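Local coordinates for protein cyclodipeptide synthase, BtCDPS (Bacillus thermoamylovorans, PDB 6ZTU) that probably makes cyclic dipeptides by aminoacyl transfer, joining two amino acids that are normally delivered by aminoacyl-tRNAs, at residues 109-113 against 114-118. Residues are numbered along the deposited sequence; the frame is centred on the assembly and turned at random.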
ATOM      1  N   ASP A 109      16.052   0.155  -1.255  1.00 28.40           N
ATOM      2  CA  ASP A 109      15.173   1.283  -0.966  1.00 27.31           C
ATOM      3  C   ASP A 109      13.858   0.735  -0.415  1.00 27.10           C
ATOM      4  O   ASP A 109      12.903   0.509  -1.155  1.00 27.34           O
ATOM      5  CB  ASP A 109      14.965   2.124  -2.217  1.00 26.65           C
ATOM      6  CG  ASP A 109      14.780   3.588  -1.904  1.00 31.34           C
ATOM      7  OD1 ASP A 109      15.562   4.129  -1.086  1.00 30.14           O
ATOM      8  OD2 ASP A 109      13.850   4.197  -2.471  1.00 29.83           O
ATOM      9  N   ILE A 110      13.823   0.521   0.900  1.00 26.00           N
ATOM     10  CA  ILE A 110      12.696  -0.095   1.593  1.00 25.97           C
ATOM     11  C   ILE A 110      12.346   0.769   2.794  1.00 24.40           C
ATOM     12  O   ILE A 110      13.218   1.069   3.616  1.00 24.81           O
ATOM     13  CB  ILE A 110      13.017  -1.527   2.063  1.00 26.71           C
ATOM     14  CG1 ILE A 110      13.583  -2.374   0.916  1.00 26.30           C
ATOM     15  CG2 ILE A 110      11.778  -2.176   2.709  1.00 28.26           C
ATOM     16  CD1 ILE A 110      14.062  -3.754   1.368  1.00 29.17           C
ATOM     17  N   TYR A 111      11.075   1.149   2.911  1.00 24.94           N
ATOM     18  CA  TYR A 111      10.593   1.966   4.019  1.00 23.61           C
ATOM     19  C   TYR A 111       9.270   1.400   4.522  1.00 22.83           C
ATOM     20  O   TYR A 111       8.572   0.690   3.794  1.00 22.92           O
ATOM     21  CB  TYR A 111      10.381   3.427   3.597  1.00 23.65           C
ATOM     22  CG  TYR A 111      11.580   4.001   2.896  1.00 25.31           C
ATOM     23  CD1 TYR A 111      11.722   3.906   1.518  1.00 27.35           C
ATOM     24  CD2 TYR A 111      12.593   4.604   3.623  1.00 26.02           C
ATOM     25  CE1 TYR A 111      12.845   4.409   0.885  1.00 28.23           C
ATOM     26  CE2 TYR A 111      13.709   5.108   2.999  1.00 25.37           C
ATOM     27  CZ  TYR A 111      13.832   5.006   1.634  1.00 28.12           C
ATOM     28  OH  TYR A 111      14.959   5.514   1.023  1.00 30.73           O
ATOM     29  N   THR A 112       8.938   1.707   5.775  1.00 24.36           N
ATOM     30  CA  THR A 112       7.568   1.539   6.253  1.00 22.80           C
ATOM     31  C   THR A 112       6.839   2.874   6.164  1.00 23.23           C
ATOM     32  O   THR A 112       7.457   3.946   6.098  1.00 22.95           O
ATOM     33  CB  THR A 112       7.492   1.022   7.701  1.00 25.02           C
ATOM     34  OG1 THR A 112       7.614   2.118   8.621  1.00 27.08           O
ATOM     35  CG2 THR A 112       8.563  -0.013   7.988  1.00 26.94           C
ATOM     36  N   PHE A 113       5.504   2.812   6.183  1.00 23.02           N
ATOM     37  CA  PHE A 113       4.818   4.098   6.117  1.00 24.15           C
ATOM     38  C   PHE A 113       4.911   4.895   7.417  1.00 23.49           C
ATOM     39  O   PHE A 113       4.369   6.000   7.473  1.00 24.96           O
ATOM     40  CB  PHE A 113       3.347   3.943   5.649  1.00 23.78           C
ATOM     41  CG  PHE A 113       2.447   3.067   6.513  1.00 22.06           C
ATOM     42  CD1 PHE A 113       2.150   3.407   7.828  1.00 26.13           C
ATOM     43  CD2 PHE A 113       1.814   1.967   5.960  1.00 22.94           C
ATOM     44  CE1 PHE A 113       1.287   2.618   8.597  1.00 25.54           C
ATOM     45  CE2 PHE A 113       0.938   1.175   6.715  1.00 23.70           C
ATOM     46  CZ  PHE A 113       0.679   1.509   8.034  1.00 25.43           C
ATOM     47  N   SER A 114       5.607   4.394   8.440  1.00 22.86           N
ATOM     48  CA  SER A 114       5.895   5.160   9.647  1.00 26.09           C
ATOM     49  C   SER A 114       7.242   5.876   9.604  1.00 25.94           C
ATOM     50  O   SER A 114       7.610   6.525  10.590  1.00 26.87           O
ATOM     51  CB  SER A 114       5.865   4.248  10.875  1.00 27.66           C
ATOM     52  OG  SER A 114       4.565   3.721  11.078  1.00 27.38           O
ATOM     53  N   ASP A 115       7.973   5.796   8.497  1.00 23.32           N
ATOM     54  CA  ASP A 115       9.335   6.323   8.429  1.00 22.38           C
ATOM     55  C   ASP A 115       9.392   7.786   8.003  1.00 25.50           C
ATOM     56  O   ASP A 115      10.486   8.282   7.675  1.00 24.48           O
ATOM     57  CB  ASP A 115      10.176   5.486   7.457  1.00 24.69           C
ATOM     58  CG  ASP A 115      10.486   4.099   7.983  1.00 28.90           C
ATOM     59  OD1 ASP A 115      10.294   3.857   9.189  1.00 37.80           O
ATOM     60  OD2 ASP A 115      10.926   3.250   7.193  1.00 25.80           O
ATOM     61  N   PHE A 116       8.252   8.489   8.005  1.00 21.70           N
ATOM     62  CA  PHE A 116       8.134   9.804   7.376  1.00 23.94           C
ATOM     63  C   PHE A 116       7.484  10.830   8.305  1.00 20.71           C
ATOM     64  O   PHE A 116       6.956  11.840   7.852  1.00 24.28           O
ATOM     65  CB  PHE A 116       7.383   9.679   6.044  1.00 25.46           C
ATOM     66  CG  PHE A 116       8.126   8.842   5.048  1.00 23.11           C
ATOM     67  CD1 PHE A 116       8.989   9.429   4.140  1.00 27.03           C
ATOM     68  CD2 PHE A 116       8.044   7.451   5.093  1.00 23.69           C
ATOM     69  CE1 PHE A 116       9.720   8.653   3.246  1.00 27.12           C
ATOM     70  CE2 PHE A 116       8.767   6.669   4.202  1.00 24.26           C
ATOM     71  CZ  PHE A 116       9.610   7.265   3.288  1.00 24.89           C
ATOM     72  N   LYS A 117       7.583  10.617   9.615  1.00 27.30           N
ATOM     73  CA  LYS A 117       7.018  11.560  10.573  1.00 30.31           C
ATOM     74  C   LYS A 117       7.713  12.916  10.533  1.00 27.73           C
ATOM     75  O   LYS A 117       7.136  13.910  10.983  1.00 29.61           O
ATOM     76  CB  LYS A 117       7.088  10.969  11.986  1.00 34.66           C
ATOM     77  CG  LYS A 117       6.020   9.896  12.243  1.00 40.26           C
ATOM     78  CD  LYS A 117       6.237   9.177  13.566  1.00 49.60           C
ATOM     79  CE  LYS A 117       6.174   7.663  13.388  1.00 45.98           C
ATOM     80  NZ  LYS A 117       7.012   6.956  14.406  1.00 50.63           N
ATOM     81  N   ASN A 118       8.935  12.981  10.007  1.00 23.89           N
ATOM     82  CA  ASN A 118       9.653  14.240   9.864  1.00 23.78           C
ATOM     83  C   ASN A 118       9.643  14.757   8.431  1.00 26.15           C
ATOM     84  O   ASN A 118      10.441  15.632   8.087  1.00 25.41           O
ATOM     85  CB  ASN A 118      11.085  14.071  10.370  1.00 27.15           C
ATOM     86  CG  ASN A 118      11.132  13.812  11.851  1.00 28.76           C
ATOM     87  OD1 ASN A 118      11.017  14.736  12.651  1.00 30.12           O
ATOM     88  ND2 ASN A 118      11.249  12.548  12.229  1.00 26.71           N
TER
HETATM   89  O   HOH W   1       5.389   8.315   8.468  1.00 25.83           O
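A type I beta turn from Thr112 to Asp115 begins within strand 110-112 and is closed by Asp115 N bonding to Thr112 O at 3.1 Å. The Asp115 carboxylate folds back over the turn, and its OD2 takes the amide of Thr112 (N to OD2 2.9 Å, 160° at the hydrogen), approached from well above the carboxylate plane. Thr112 OG1, placed between its own backbone N and carbonyl carbon (chi1 84°), accepts the amide of Ser114 at 3.0 Å, an ST turn within the beta turn. Strand 110-112 is an edge strand of the Rossmann-like sheet, parallel to strand 58-63, and the turn leads off its C-terminal end toward helix 120-135. Ser114 OG bonds Asp66 N, in the loop after strand 58-63, while Phe113 points away from 114-118 and packs on helix 167-191, with its side chain about 4 Å from the bound hexanediol. Phe116 sets its ring edge toward the Tyr111 face in an offset edge-to-face pair, planes 63° apart and centroids 5.6 Å apart; its CE2 also reaches Tyr111 CB at 3.7 Å. Tyr111 OH donates to Asp109 OD1 at 2.6 Å. With an alanine in place of Tyr111, Phe116 would keep Phe183 as a ring partner but would probably be freer to shift, and Asp109 OD1 would lose this donor. A water bridges Phe113 O and Phe116 N.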